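Local coordinates for protein phosphoribulokinase 1 (Rhodobacter sphaeroides, PDB 1A7J) that catalyses the ATP-dependent phosphorylation of D-ribulose 5-phosphate to D-ribulose 1,5-bisphosphate, a step of the Calvin cycle, at residues A[230-235]-A[258-263]; A[6-11]-A[125-130]; A[161-166]-A[221-226]. All coordinates share one frame; numbering follows the deposited sequence.

In the fold
From the N terminus, the first strand of the chain, 7-11, is met more than a hundred residues later by strand 127-132. Interaction 2 closes this long loop in the parallel half of the mixed sheet, beside the predicted ATP-binding loop. Interaction 3 follows, where the loop leading to strand 229-235 returns to lie against helix 158-168, about 28 Å from interaction 2 between centres and on the opposite side of the chain's centre. Interaction 1 comes last, a short closure of 22 intervening residues in the antiparallel half of that sheet, its first segment soon after the second of interaction 3. The three stand in series, none nested or crossing.

Interaction 1 of 3, residues A[230-235]-A[258-263]; sequences VVVIRF and ANSIVV
In I233, CG1 stands anti to the carbonyl carbon (chi1 -49°) while CG2 of I261 lies between its own backbone N and carbonyl carbon, and these settings bring the two side chains together side by side, pointing the same way. The residues form a hydrogen-bonded pair in the antiparallel half of the mixed sheet, where strand 229-235 runs beside strand 260-264. CG2 of I261 touches CB of I233 at 3.6 Å, and CD1 of I233 continues to CB of V263 at 4.1 Å. Branched aliphatic residues suit this face, which also carries V231 and is covered by helix 268-284 through L268, A271 and I275.

Main-chain bonds hold the strands in register. V231 and V263 exchange two, and so do I233 and I261, whose I233 N to I261 O bond is short and nearly straight (2.8 Å, 174°). The non-hydrogen-bonded pairs V232 with V262 and R234 with S260 alternate with these and send their side chains to the other face. There CG1 of V262 approaches CB of V230 at 3.7 Å. The small S260 lets the aliphatic part of R234 lie close, S260 CB being 3.6 Å from R234 CG.

Just before the second strand, N259 continues the pairing with both backbone and side chain. Its backbone O accepts a bond from F235 N and lies near the plane of the phenylalanine ring at its edge. The amide of N259 is turned about 80° from the guanidinium plane of R234. Its nitrogen lies against CG of the arginine, and from there N259 ND2 makes a weak hydrogen bond to F235 O at 3.4 Å.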
ATOM      1  N   VAL A 230       5.375   3.340  17.343  1.00 16.77           N
ATOM      2  CA  VAL A 230       4.227   2.446  17.604  1.00  9.79           C
ATOM      3  C   VAL A 230       3.293   2.404  16.419  1.00  8.47           C
ATOM      4  O   VAL A 230       3.285   3.313  15.594  1.00 18.74           O
ATOM      5  CB  VAL A 230       3.351   2.852  18.836  1.00 10.21           C
ATOM      6  CG1 VAL A 230       4.117   2.707  20.124  1.00  7.04           C
ATOM      7  CG2 VAL A 230       2.829   4.253  18.666  1.00 16.66           C
ATOM      8  N   VAL A 231       2.480   1.359  16.367  1.00  7.68           N
ATOM      9  CA  VAL A 231       1.500   1.186  15.314  1.00  5.52           C
ATOM     10  C   VAL A 231       0.126   1.149  15.937  1.00  7.21           C
ATOM     11  O   VAL A 231      -0.094   0.463  16.929  1.00 11.51           O
ATOM     12  CB  VAL A 231       1.732  -0.124  14.532  1.00  3.70           C
ATOM     13  CG1 VAL A 231       0.762  -0.221  13.399  1.00  2.43           C
ATOM     14  CG2 VAL A 231       3.140  -0.173  13.988  1.00  7.48           C
ATOM     15  N   VAL A 232      -0.735   2.027  15.452  1.00 10.28           N
ATOM     16  CA  VAL A 232      -2.140   2.041  15.830  1.00 10.81           C
ATOM     17  C   VAL A 232      -2.868   1.138  14.852  1.00 12.28           C
ATOM     18  O   VAL A 232      -2.771   1.343  13.646  1.00 17.21           O
ATOM     19  CB  VAL A 232      -2.732   3.452  15.677  1.00  5.23           C
ATOM     20  CG1 VAL A 232      -4.102   3.497  16.211  1.00  2.00           C
ATOM     21  CG2 VAL A 232      -1.841   4.473  16.379  1.00  5.57           C
ATOM     22  N   ILE A 233      -3.588   0.138  15.347  1.00  9.92           N
ATOM     23  CA  ILE A 233      -4.361  -0.711  14.457  1.00  3.95           C
ATOM     24  C   ILE A 233      -5.818  -0.458  14.740  1.00  7.13           C
ATOM     25  O   ILE A 233      -6.292  -0.785  15.809  1.00  8.56           O
ATOM     26  CB  ILE A 233      -4.052  -2.180  14.678  1.00  2.00           C
ATOM     27  CG1 ILE A 233      -2.549  -2.391  14.699  1.00  2.00           C
ATOM     28  CG2 ILE A 233      -4.624  -2.992  13.552  1.00  9.39           C
ATOM     29  CD1 ILE A 233      -2.146  -3.654  15.408  1.00  2.62           C
ATOM     30  N   ARG A 234      -6.463   0.320  13.881  1.00  8.77           N
ATOM     31  CA  ARG A 234      -7.878   0.601  14.034  1.00 10.85           C
ATOM     32  C   ARG A 234      -8.757  -0.239  13.113  1.00 11.28           C
ATOM     33  O   ARG A 234      -8.544  -0.243  11.901  1.00  8.12           O
ATOM     34  CB  ARG A 234      -8.155   2.067  13.778  1.00  7.62           C
ATOM     35  CG  ARG A 234      -9.428   2.498  14.444  1.00 22.05           C
ATOM     36  CD  ARG A 234     -10.002   3.743  13.869  1.00 18.65           C
ATOM     37  NE  ARG A 234     -10.307   3.547  12.476  1.00 17.99           N
ATOM     38  CZ  ARG A 234     -11.441   3.887  11.903  1.00 16.63           C
ATOM     39  NH1 ARG A 234     -12.347   4.615  12.548  1.00 23.31           N
ATOM     40  NH2 ARG A 234     -11.629   3.542  10.647  1.00 19.58           N
ATOM     41  N   PHE A 235      -9.755  -0.909  13.701  1.00  9.35           N
ATOM     42  CA  PHE A 235     -10.766  -1.657  12.958  1.00  7.01           C
ATOM     43  C   PHE A 235     -11.997  -0.806  12.653  1.00 10.46           C
ATOM     44  O   PHE A 235     -12.720  -0.405  13.563  1.00 12.18           O
ATOM     45  CB  PHE A 235     -11.211  -2.898  13.729  1.00  2.00           C
ATOM     46  CG  PHE A 235     -10.101  -3.852  14.048  1.00 12.20           C
ATOM     47  CD1 PHE A 235      -9.064  -3.479  14.903  1.00 14.16           C
ATOM     48  CD2 PHE A 235     -10.065  -5.116  13.475  1.00 17.71           C
ATOM     49  CE1 PHE A 235      -8.011  -4.347  15.174  1.00  8.48           C
ATOM     50  CE2 PHE A 235      -9.005  -5.990  13.741  1.00 14.60           C
ATOM     51  CZ  PHE A 235      -7.982  -5.596  14.584  1.00 10.45           C
ATOM     52  N   ALA A 258     -12.105   2.227  21.938  1.00 13.33           N
ATOM     53  CA  ALA A 258     -12.749   0.925  22.054  1.00 13.63           C
ATOM     54  C   ALA A 258     -12.501   0.094  20.816  1.00 13.30           C
ATOM     55  O   ALA A 258     -12.766  -1.093  20.807  1.00 18.08           O
ATOM     56  CB  ALA A 258     -14.235   1.084  22.294  1.00  4.74           C
ATOM     57  N   ASN A 259     -11.981   0.730  19.773  1.00 10.13           N
ATOM     58  CA  ASN A 259     -11.822   0.090  18.480  1.00  5.21           C
ATOM     59  C   ASN A 259     -10.450   0.190  17.887  1.00 10.77           C
ATOM     60  O   ASN A 259     -10.305  -0.061  16.702  1.00 17.05           O
ATOM     61  CB  ASN A 259     -12.828   0.656  17.473  1.00 13.57           C
ATOM     62  CG  ASN A 259     -12.428   2.020  16.905  1.00 15.67           C
ATOM     63  OD1 ASN A 259     -11.872   2.867  17.592  1.00 12.38           O
ATOM     64  ND2 ASN A 259     -12.837   2.268  15.677  1.00 20.50           N
ATOM     65  N   SER A 260      -9.437   0.534  18.681  1.00 10.04           N
ATOM     66  CA  SER A 260      -8.070   0.515  18.169  1.00 11.01           C
ATOM     67  C   SER A 260      -7.015   0.087  19.171  1.00  7.63           C
ATOM     68  O   SER A 260      -7.092   0.423  20.334  1.00 13.25           O
ATOM     69  CB  SER A 260      -7.710   1.868  17.543  1.00 10.92           C
ATOM     70  OG  SER A 260      -7.612   2.898  18.496  1.00 21.42           O
ATOM     71  N   ILE A 261      -6.092  -0.751  18.738  1.00  3.53           N
ATOM     72  CA  ILE A 261      -5.064  -1.254  19.631  1.00  9.25           C
ATOM     73  C   ILE A 261      -3.737  -0.606  19.248  1.00 13.66           C
ATOM     74  O   ILE A 261      -3.458  -0.440  18.052  1.00 14.70           O
ATOM     75  CB  ILE A 261      -4.973  -2.804  19.521  1.00  4.45           C
ATOM     76  CG1 ILE A 261      -3.980  -3.373  20.553  1.00  2.15           C
ATOM     77  CG2 ILE A 261      -4.588  -3.186  18.138  1.00  2.00           C
ATOM     78  CD1 ILE A 261      -4.077  -4.891  20.767  1.00  2.00           C
ATOM     79  N   VAL A 262      -2.992  -0.104  20.235  1.00 16.39           N
ATOM     80  CA  VAL A 262      -1.632   0.366  19.971  1.00 13.24           C
ATOM     81  C   VAL A 262      -0.608  -0.720  20.297  1.00 11.87           C
ATOM     82  O   VAL A 262      -0.654  -1.331  21.349  1.00 16.07           O
ATOM     83  CB  VAL A 262      -1.298   1.646  20.761  1.00  4.60           C
ATOM     84  CG1 VAL A 262       0.028   2.192  20.307  1.00  2.00           C
ATOM     85  CG2 VAL A 262      -2.381   2.676  20.546  1.00  7.31           C
ATOM     86  N   VAL A 263       0.348  -0.915  19.409  1.00 11.61           N
ATOM     87  CA  VAL A 263       1.194  -2.084  19.448  1.00  5.22           C
ATOM     88  C   VAL A 263       2.633  -1.631  19.211  1.00  8.52           C
ATOM     89  O   VAL A 263       2.881  -0.874  18.286  1.00 11.93           O
ATOM     90  CB  VAL A 263       0.676  -3.040  18.357  1.00  7.09           C
ATOM     91  CG1 VAL A 263       1.762  -3.513  17.433  1.00  4.79           C
ATOM     92  CG2 VAL A 263      -0.020  -4.218  19.009  1.00  7.17           C
TER

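Interaction 2 of 3, residues A[6-11]-A[125-130]; sequences PIISVT and SHLLFY
I7 and L128 lie side by side on one face of two parallel strands, pointing the same way, with CG2 of I7 only 3.5 Å from CD2 of L128. The segments 7-11 and 127-130 run parallel, 11° apart. The chi1 of L128 (161°) sets CG anti to the backbone N, bringing the branch point itself against that methyl. F84 and Y87 of helix 77-90 also pack on the leucine, an apolar setting that accounts for its bulky hydrocarbon groups.

Across the sheet, I8, V10 and F129 make the opposite face. The methyl CG2 of I8 lies in the plane of the F129 ring at its edge, 4.0 Å from CD1, whereas CG2 of V10 comes obliquely to CE1 of the same ring at 3.7 Å. One side of the F129 ring thus packs on two beta-branched neighbours, and F25 of helix 21-32 meets the ring with the planes at about 45°. The other end of I8 is turned toward L127, I8 CD1 meeting CD2 of the leucine at 4.0 Å.

Backbone bonds alternate between the strands in the parallel manner: L128 N to P6 O, I8 N to L128 O, Y130 N to I8 O and V10 N to Y130 O, the last at 3.1 Å. P6 can accept here but has no N-H to give. The hydroxyl oxygen OG of S9 lies 3.9 Å from CD1 of Y130, but its hydrogen bond goes to G135 O.

These paired strands belong to the parallel core of a P-loop kinase, in which the first strand leads directly into the glycine-rich loop predicted to bind ATP.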
ATOM      1  N   PRO A   6     -11.684 -14.067  -3.782  1.00 37.72           N
ATOM      2  CA  PRO A   6     -11.393 -12.863  -2.997  1.00 29.75           C
ATOM      3  C   PRO A   6     -10.101 -12.117  -3.392  1.00 24.08           C
ATOM      4  O   PRO A   6      -9.104 -12.720  -3.815  1.00 18.58           O
ATOM      5  CB  PRO A   6     -11.368 -13.381  -1.563  1.00 27.41           C
ATOM      6  CG  PRO A   6     -10.953 -14.804  -1.693  1.00 21.55           C
ATOM      7  CD  PRO A   6     -11.553 -15.296  -2.969  1.00 30.26           C
ATOM      8  N   ILE A   7     -10.228 -10.796  -3.455  1.00 20.61           N
ATOM      9  CA  ILE A   7      -9.085  -9.916  -3.625  1.00 20.62           C
ATOM     10  C   ILE A   7      -8.820  -9.191  -2.306  1.00 21.56           C
ATOM     11  O   ILE A   7      -9.735  -8.614  -1.733  1.00 22.65           O
ATOM     12  CB  ILE A   7      -9.356  -8.879  -4.708  1.00 16.87           C
ATOM     13  CG1 ILE A   7     -10.135  -9.509  -5.846  1.00 18.74           C
ATOM     14  CG2 ILE A   7      -8.071  -8.386  -5.277  1.00 17.89           C
ATOM     15  CD1 ILE A   7     -10.719  -8.494  -6.787  1.00 19.86           C
ATOM     16  N   ILE A   8      -7.596  -9.323  -1.789  1.00 24.33           N
ATOM     17  CA  ILE A   8      -7.085  -8.577  -0.622  1.00 18.49           C
ATOM     18  C   ILE A   8      -6.235  -7.396  -1.085  1.00 20.15           C
ATOM     19  O   ILE A   8      -5.338  -7.560  -1.909  1.00 22.07           O
ATOM     20  CB  ILE A   8      -6.195  -9.478   0.258  1.00 17.06           C
ATOM     21  CG1 ILE A   8      -7.050 -10.575   0.884  1.00 11.57           C
ATOM     22  CG2 ILE A   8      -5.500  -8.645   1.358  1.00 16.41           C
ATOM     23  CD1 ILE A   8      -6.242 -11.638   1.517  1.00 14.78           C
ATOM     24  N   SER A   9      -6.428  -6.239  -0.461  1.00 23.96           N
ATOM     25  CA  SER A   9      -5.879  -4.985  -0.974  1.00 13.36           C
ATOM     26  C   SER A   9      -5.283  -4.128   0.132  1.00 16.77           C
ATOM     27  O   SER A   9      -6.019  -3.562   0.943  1.00 18.43           O
ATOM     28  CB  SER A   9      -6.986  -4.210  -1.685  1.00 15.69           C
ATOM     29  OG  SER A   9      -6.511  -3.016  -2.273  1.00 24.69           O
ATOM     30  N   VAL A  10      -3.949  -4.028   0.134  1.00 16.19           N
ATOM     31  CA  VAL A  10      -3.166  -3.194   1.051  1.00 11.31           C
ATOM     32  C   VAL A  10      -2.791  -1.868   0.379  1.00 10.97           C
ATOM     33  O   VAL A  10      -2.152  -1.852  -0.668  1.00 12.34           O
ATOM     34  CB  VAL A  10      -1.862  -3.921   1.440  1.00  6.21           C
ATOM     35  CG1 VAL A  10      -1.085  -3.113   2.438  1.00  8.04           C
ATOM     36  CG2 VAL A  10      -2.164  -5.314   1.982  1.00  2.00           C
ATOM     37  N   THR A  11      -3.227  -0.751   0.939  1.00 10.63           N
ATOM     38  CA  THR A  11      -2.936   0.537   0.321  1.00 11.30           C
ATOM     39  C   THR A  11      -2.192   1.451   1.284  1.00 16.10           C
ATOM     40  O   THR A  11      -2.293   1.283   2.502  1.00 16.37           O
ATOM     41  CB  THR A  11      -4.202   1.234  -0.143  1.00  9.20           C
ATOM     42  OG1 THR A  11      -3.858   2.430  -0.835  1.00 11.14           O
ATOM     43  CG2 THR A  11      -5.025   1.629   1.028  1.00 11.80           C
ATOM     44  N   SER A 125      -5.872 -19.985  -8.519  1.00 53.11           N
ATOM     45  CA  SER A 125      -5.620 -19.064  -7.412  1.00 43.57           C
ATOM     46  C   SER A 125      -6.790 -18.946  -6.431  1.00 39.89           C
ATOM     47  O   SER A 125      -7.953 -18.934  -6.824  1.00 40.78           O
ATOM     48  CB  SER A 125      -5.261 -17.679  -7.959  1.00 42.17           C
ATOM     49  OG  SER A 125      -4.243 -17.780  -8.937  1.00 37.56           O
ATOM     50  N   HIS A 126      -6.455 -18.912  -5.146  1.00 38.64           N
ATOM     51  CA  HIS A 126      -7.427 -18.776  -4.066  1.00 36.63           C
ATOM     52  C   HIS A 126      -7.803 -17.302  -3.866  1.00 30.55           C
ATOM     53  O   HIS A 126      -8.902 -16.993  -3.412  1.00 31.13           O
ATOM     54  CB  HIS A 126      -6.827 -19.343  -2.749  1.00 49.17           C
ATOM     55  CG  HIS A 126      -7.049 -20.831  -2.534  1.00 55.17           C
ATOM     56  ND1 HIS A 126      -6.062 -21.780  -2.786  1.00 59.37           N
ATOM     57  CD2 HIS A 126      -8.172 -21.536  -2.202  1.00 55.16           C
ATOM     58  CE1 HIS A 126      -6.579 -23.001  -2.650  1.00 61.66           C
ATOM     59  NE2 HIS A 126      -7.858 -22.884  -2.296  1.00 56.69           N
ATOM     60  N   LEU A 127      -6.830 -16.416  -4.066  1.00 26.18           N
ATOM     61  CA  LEU A 127      -7.061 -14.978  -3.993  1.00 26.52           C
ATOM     62  C   LEU A 127      -6.020 -14.193  -4.754  1.00 28.19           C
ATOM     63  O   LEU A 127      -4.967 -14.722  -5.118  1.00 23.32           O
ATOM     64  CB  LEU A 127      -7.078 -14.505  -2.551  1.00 26.28           C
ATOM     65  CG  LEU A 127      -5.897 -14.928  -1.693  1.00 32.30           C
ATOM     66  CD1 LEU A 127      -4.836 -13.844  -1.654  1.00 34.49           C
ATOM     67  CD2 LEU A 127      -6.413 -15.219  -0.302  1.00 33.41           C
ATOM     68  N   LEU A 128      -6.372 -12.962  -5.104  1.00 30.77           N
ATOM     69  CA  LEU A 128      -5.397 -12.010  -5.621  1.00 35.58           C
ATOM     70  C   LEU A 128      -4.957 -11.146  -4.452  1.00 35.33           C
ATOM     71  O   LEU A 128      -5.686 -11.015  -3.475  1.00 36.06           O
ATOM     72  CB  LEU A 128      -6.026 -11.141  -6.734  1.00 38.56           C
ATOM     73  CG  LEU A 128      -5.453  -9.783  -7.195  1.00 35.98           C
ATOM     74  CD1 LEU A 128      -4.044  -9.922  -7.759  1.00 37.95           C
ATOM     75  CD2 LEU A 128      -6.360  -9.195  -8.248  1.00 31.49           C
ATOM     76  N   PHE A 129      -3.713 -10.682  -4.510  1.00 33.27           N
ATOM     77  CA  PHE A 129      -3.155  -9.802  -3.499  1.00 25.96           C
ATOM     78  C   PHE A 129      -2.575  -8.582  -4.178  1.00 26.10           C
ATOM     79  O   PHE A 129      -1.743  -8.710  -5.060  1.00 33.73           O
ATOM     80  CB  PHE A 129      -2.042 -10.512  -2.748  1.00 28.23           C
ATOM     81  CG  PHE A 129      -1.382  -9.668  -1.698  1.00 27.88           C
ATOM     82  CD1 PHE A 129      -2.089  -9.286  -0.559  1.00 31.30           C
ATOM     83  CD2 PHE A 129      -0.040  -9.313  -1.813  1.00 25.01           C
ATOM     84  CE1 PHE A 129      -1.473  -8.564   0.459  1.00 34.18           C
ATOM     85  CE2 PHE A 129       0.587  -8.595  -0.807  1.00 26.08           C
ATOM     86  CZ  PHE A 129      -0.129  -8.218   0.335  1.00 22.00           C
ATOM     87  N   TYR A 130      -2.948  -7.401  -3.707  1.00 17.63           N
ATOM     88  CA  TYR A 130      -2.407  -6.156  -4.239  1.00 15.34           C
ATOM     89  C   TYR A 130      -1.688  -5.393  -3.112  1.00 19.80           C
ATOM     90  O   TYR A 130      -2.180  -5.347  -1.985  1.00 20.52           O
ATOM     91  CB  TYR A 130      -3.557  -5.314  -4.796  1.00 12.49           C
ATOM     92  CG  TYR A 130      -3.167  -3.924  -5.199  1.00 15.28           C
ATOM     93  CD1 TYR A 130      -3.148  -2.888  -4.271  1.00 18.45           C
ATOM     94  CD2 TYR A 130      -2.785  -3.642  -6.505  1.00 23.65           C
ATOM     95  CE1 TYR A 130      -2.749  -1.615  -4.622  1.00 16.06           C
ATOM     96  CE2 TYR A 130      -2.378  -2.356  -6.880  1.00 21.00           C
ATOM     97  CZ  TYR A 130      -2.368  -1.355  -5.929  1.00 22.53           C
ATOM     98  OH  TYR A 130      -2.009  -0.074  -6.283  1.00 32.14           O
TER

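Interaction 3 of 3, residues A[161-166]-A[221-226]; sequences EWIQKI and RWIPTA. With SO4 (sulfate ion), chain B.
A single methyl group carries much of this contact: CG2 of I163 faces three successive residues of an irregular loop, and no hydrogen bond crosses between the segments. The arrangement is helix-against-loop packing, in which helix 158-168 of the P-loop kinase fold is overlaid by the connection between strands 204-210 and 229-235. With CG2 anti to the backbone N (chi1 -68°, CG1 anti to the carbonyl carbon), I163 directs that branch at the loop, where it lies 3.9 Å from W222 O, 4.0 Å from I223 CA and 4.1 Å from P224 CD. A beta-branched isoleucine suits the place because its CG2 methyl sits close to the backbone, with CD of P224 as an apolar partner.

The side chain of the next residue, Q164, crosses that of I223 at about a right angle. Only its aliphatic part takes part, Q164 CG standing 4.0 Å from CG2 of I223. I223 also touches L160 and H167 of the same helix, and R221 O adds a hydrogen bond to H167 NE2.

The side chain of the catalytic-site residue K165 leaves the backbone away from the loop and is salt-bridged to D169, another residue of that site. H69 hydrogen-bonds a sulfate ion, probably from the crystallisation liquor, and K165 NZ reaches the sulfate O4 through a weak hydrogen bond of 3.4 Å.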
ATOM      1  N   GLU A 161       6.437   9.916   6.446  1.00 24.60           N
ATOM      2  CA  GLU A 161       6.430   9.642   5.012  1.00 19.93           C
ATOM      3  C   GLU A 161       7.494  10.501   4.358  1.00 19.66           C
ATOM      4  O   GLU A 161       8.355   9.970   3.671  1.00 23.89           O
ATOM      5  CB  GLU A 161       5.057   9.937   4.403  1.00 28.17           C
ATOM      6  CG  GLU A 161       4.771   9.208   3.073  1.00 35.23           C
ATOM      7  CD  GLU A 161       5.108  10.055   1.843  1.00 33.89           C
ATOM      8  OE1 GLU A 161       4.751  11.261   1.822  1.00 32.35           O
ATOM      9  OE2 GLU A 161       5.750   9.528   0.906  1.00 29.72           O
ATOM     10  N   TRP A 162       7.556  11.780   4.732  1.00 18.98           N
ATOM     11  CA  TRP A 162       8.578  12.686   4.211  1.00 14.21           C
ATOM     12  C   TRP A 162       9.995  12.202   4.502  1.00 13.43           C
ATOM     13  O   TRP A 162      10.842  12.276   3.639  1.00 22.53           O
ATOM     14  CB  TRP A 162       8.431  14.072   4.804  1.00  9.45           C
ATOM     15  CG  TRP A 162       7.140  14.718   4.559  1.00  7.29           C
ATOM     16  CD1 TRP A 162       6.130  14.273   3.752  1.00 10.45           C
ATOM     17  CD2 TRP A 162       6.770  16.013   4.992  1.00 11.00           C
ATOM     18  NE1 TRP A 162       5.163  15.245   3.629  1.00  8.81           N
ATOM     19  CE2 TRP A 162       5.532  16.324   4.374  1.00  6.37           C
ATOM     20  CE3 TRP A 162       7.386  16.962   5.807  1.00 13.88           C
ATOM     21  CZ2 TRP A 162       4.907  17.547   4.546  1.00 11.37           C
ATOM     22  CZ3 TRP A 162       6.770  18.181   5.972  1.00 18.13           C
ATOM     23  CH2 TRP A 162       5.533  18.469   5.341  1.00 16.98           C
ATOM     24  N   ILE A 163      10.290  11.855   5.745  1.00  7.97           N
ATOM     25  CA  ILE A 163      11.594  11.316   6.086  1.00  5.85           C
ATOM     26  C   ILE A 163      11.845  10.100   5.236  1.00  8.72           C
ATOM     27  O   ILE A 163      12.944   9.906   4.751  1.00 14.24           O
ATOM     28  CB  ILE A 163      11.648  10.861   7.556  1.00  9.26           C
ATOM     29  CG1 ILE A 163      11.553  12.080   8.471  1.00  8.10           C
ATOM     30  CG2 ILE A 163      12.942  10.073   7.847  1.00  7.24           C
ATOM     31  CD1 ILE A 163      10.747  11.857   9.767  1.00 12.77           C
ATOM     32  N   GLN A 164      10.848   9.238   5.126  1.00 13.09           N
ATOM     33  CA  GLN A 164      10.999   8.029   4.328  1.00 14.56           C
ATOM     34  C   GLN A 164      11.299   8.398   2.883  1.00 17.63           C
ATOM     35  O   GLN A 164      12.102   7.749   2.228  1.00 21.38           O
ATOM     36  CB  GLN A 164       9.741   7.144   4.405  1.00 18.54           C
ATOM     37  CG  GLN A 164       9.857   6.030   5.447  1.00 23.75           C
ATOM     38  CD  GLN A 164       8.589   5.199   5.647  1.00 26.36           C
ATOM     39  OE1 GLN A 164       7.620   5.316   4.897  1.00 29.59           O
ATOM     40  NE2 GLN A 164       8.624   4.306   6.635  1.00 27.57           N
ATOM     41  N   LYS A 165      10.764   9.524   2.434  1.00 19.98           N
ATOM     42  CA  LYS A 165      10.881   9.906   1.040  1.00 17.72           C
ATOM     43  C   LYS A 165      12.183  10.657   0.787  1.00 20.38           C
ATOM     44  O   LYS A 165      12.871  10.394  -0.190  1.00 19.40           O
ATOM     45  CB  LYS A 165       9.691  10.767   0.640  1.00 12.17           C
ATOM     46  CG  LYS A 165       9.898  11.511  -0.631  1.00 11.94           C
ATOM     47  CD  LYS A 165       9.902  10.564  -1.800  1.00 22.89           C
ATOM     48  CE  LYS A 165      10.114  11.318  -3.109  1.00 31.65           C
ATOM     49  NZ  LYS A 165      10.358  10.412  -4.283  1.00 34.57           N
ATOM     50  N   ILE A 166      12.529  11.563   1.698  1.00 27.17           N
ATOM     51  CA  ILE A 166      13.720  12.403   1.588  1.00 21.51           C
ATOM     52  C   ILE A 166      14.923  11.489   1.584  1.00 28.12           C
ATOM     53  O   ILE A 166      15.882  11.720   0.846  1.00 35.55           O
ATOM     54  CB  ILE A 166      13.830  13.384   2.772  1.00  9.59           C
ATOM     55  CG1 ILE A 166      12.893  14.565   2.583  1.00  3.82           C
ATOM     56  CG2 ILE A 166      15.191  13.943   2.868  1.00  9.53           C
ATOM     57  CD1 ILE A 166      12.235  14.950   3.831  1.00  6.48           C
ATOM     58  N   ARG A 221      18.419  12.451   9.969  1.00 28.87           N
ATOM     59  CA  ARG A 221      19.634  11.817   9.561  1.00 31.16           C
ATOM     60  C   ARG A 221      19.381  10.364   9.234  1.00 29.47           C
ATOM     61  O   ARG A 221      20.123   9.788   8.457  1.00 32.72           O
ATOM     62  CB  ARG A 221      20.675  11.960  10.668  1.00 39.52           C
ATOM     63  CG  ARG A 221      22.134  11.976  10.141  1.00 42.71           C
ATOM     64  CD  ARG A 221      23.105  12.650  11.158  1.00 47.16           C
ATOM     65  NE  ARG A 221      23.251  14.071  10.820  1.00 52.18           N
ATOM     66  CZ  ARG A 221      24.382  14.774  11.003  1.00 55.92           C
ATOM     67  NH1 ARG A 221      25.348  14.326  11.829  1.00 46.58           N
ATOM     68  NH2 ARG A 221      24.499  16.004  10.459  1.00 63.34           N
ATOM     69  N   TRP A 222      18.333   9.777   9.822  1.00 29.28           N
ATOM     70  CA  TRP A 222      17.882   8.431   9.433  1.00 26.42           C
ATOM     71  C   TRP A 222      16.433   8.147   9.764  1.00 20.61           C
ATOM     72  O   TRP A 222      15.723   8.995  10.299  1.00 22.37           O
ATOM     73  CB  TRP A 222      18.763   7.334  10.041  1.00 41.83           C
ATOM     74  CG  TRP A 222      19.144   7.554  11.456  1.00 58.24           C
ATOM     75  CD1 TRP A 222      20.002   8.503  11.932  1.00 56.91           C
ATOM     76  CD2 TRP A 222      18.793   6.722  12.574  1.00 68.55           C
ATOM     77  NE1 TRP A 222      20.223   8.312  13.275  1.00 69.06           N
ATOM     78  CE2 TRP A 222      19.499   7.225  13.697  1.00 74.14           C
ATOM     79  CE3 TRP A 222      17.974   5.593  12.732  1.00 70.51           C
ATOM     80  CZ2 TRP A 222      19.406   6.622  14.976  1.00 77.94           C
ATOM     81  CZ3 TRP A 222      17.884   4.993  14.001  1.00 72.86           C
ATOM     82  CH2 TRP A 222      18.598   5.513  15.104  1.00 75.26           C
ATOM     83  N   ILE A 223      15.944   7.043   9.232  1.00 19.53           N
ATOM     84  CA  ILE A 223      14.547   6.725   9.402  1.00 19.87           C
ATOM     85  C   ILE A 223      14.384   6.081  10.752  1.00 16.76           C
ATOM     86  O   ILE A 223      15.099   5.157  11.088  1.00 17.85           O
ATOM     87  CB  ILE A 223      14.065   5.764   8.313  1.00 16.29           C
ATOM     88  CG1 ILE A 223      14.533   6.284   6.954  1.00 15.45           C
ATOM     89  CG2 ILE A 223      12.558   5.667   8.333  1.00 14.17           C
ATOM     90  CD1 ILE A 223      14.269   5.322   5.813  1.00 23.29           C
ATOM     91  N   PRO A 224      13.469   6.611  11.571  1.00 17.92           N
ATOM     92  CA  PRO A 224      12.957   5.937  12.763  1.00 15.30           C
ATOM     93  C   PRO A 224      12.707   4.450  12.550  1.00 12.16           C
ATOM     94  O   PRO A 224      11.842   4.070  11.768  1.00 18.58           O
ATOM     95  CB  PRO A 224      11.662   6.675  13.037  1.00 11.66           C
ATOM     96  CG  PRO A 224      11.908   8.046  12.515  1.00  5.61           C
ATOM     97  CD  PRO A 224      12.705   7.840  11.272  1.00 11.35           C
ATOM     98  N   THR A 225      13.455   3.617  13.268  1.00 14.81           N
ATOM     99  CA  THR A 225      13.361   2.160  13.148  1.00 16.32           C
ATOM    100  C   THR A 225      12.026   1.661  13.679  1.00 15.03           C
ATOM    101  O   THR A 225      11.311   2.395  14.320  1.00 18.84           O
ATOM    102  CB  THR A 225      14.493   1.454  13.944  1.00  9.81           C
ATOM    103  OG1 THR A 225      14.362   1.748  15.339  1.00 17.06           O
ATOM    104  CG2 THR A 225      15.853   1.934  13.472  1.00 12.98           C
ATOM    105  N   ALA A 226      11.720   0.390  13.486  1.00 15.39           N
ATOM    106  CA  ALA A 226      10.521  -0.166  14.107  1.00 18.22           C
ATOM    107  C   ALA A 226      10.499   0.083  15.604  1.00 16.88           C
ATOM    108  O   ALA A 226       9.470   0.433  16.165  1.00 22.43           O
ATOM    109  CB  ALA A 226      10.415  -1.662  13.827  1.00 21.53           C
TER
HETATM  110  S   SO4 B 401       7.531  11.170  -7.008  1.00 85.48           S
HETATM  111  O1  SO4 B 401       6.705  11.780  -8.012  1.00 85.48           O
HETATM  112  O2  SO4 B 401       6.710  10.447  -6.074  1.00 85.48           O
HETATM  113  O3  SO4 B 401       8.445  10.271  -7.642  1.00 85.48           O
HETATM  114  O4  SO4 B 401       8.261  12.176  -6.323  1.00 85.48           O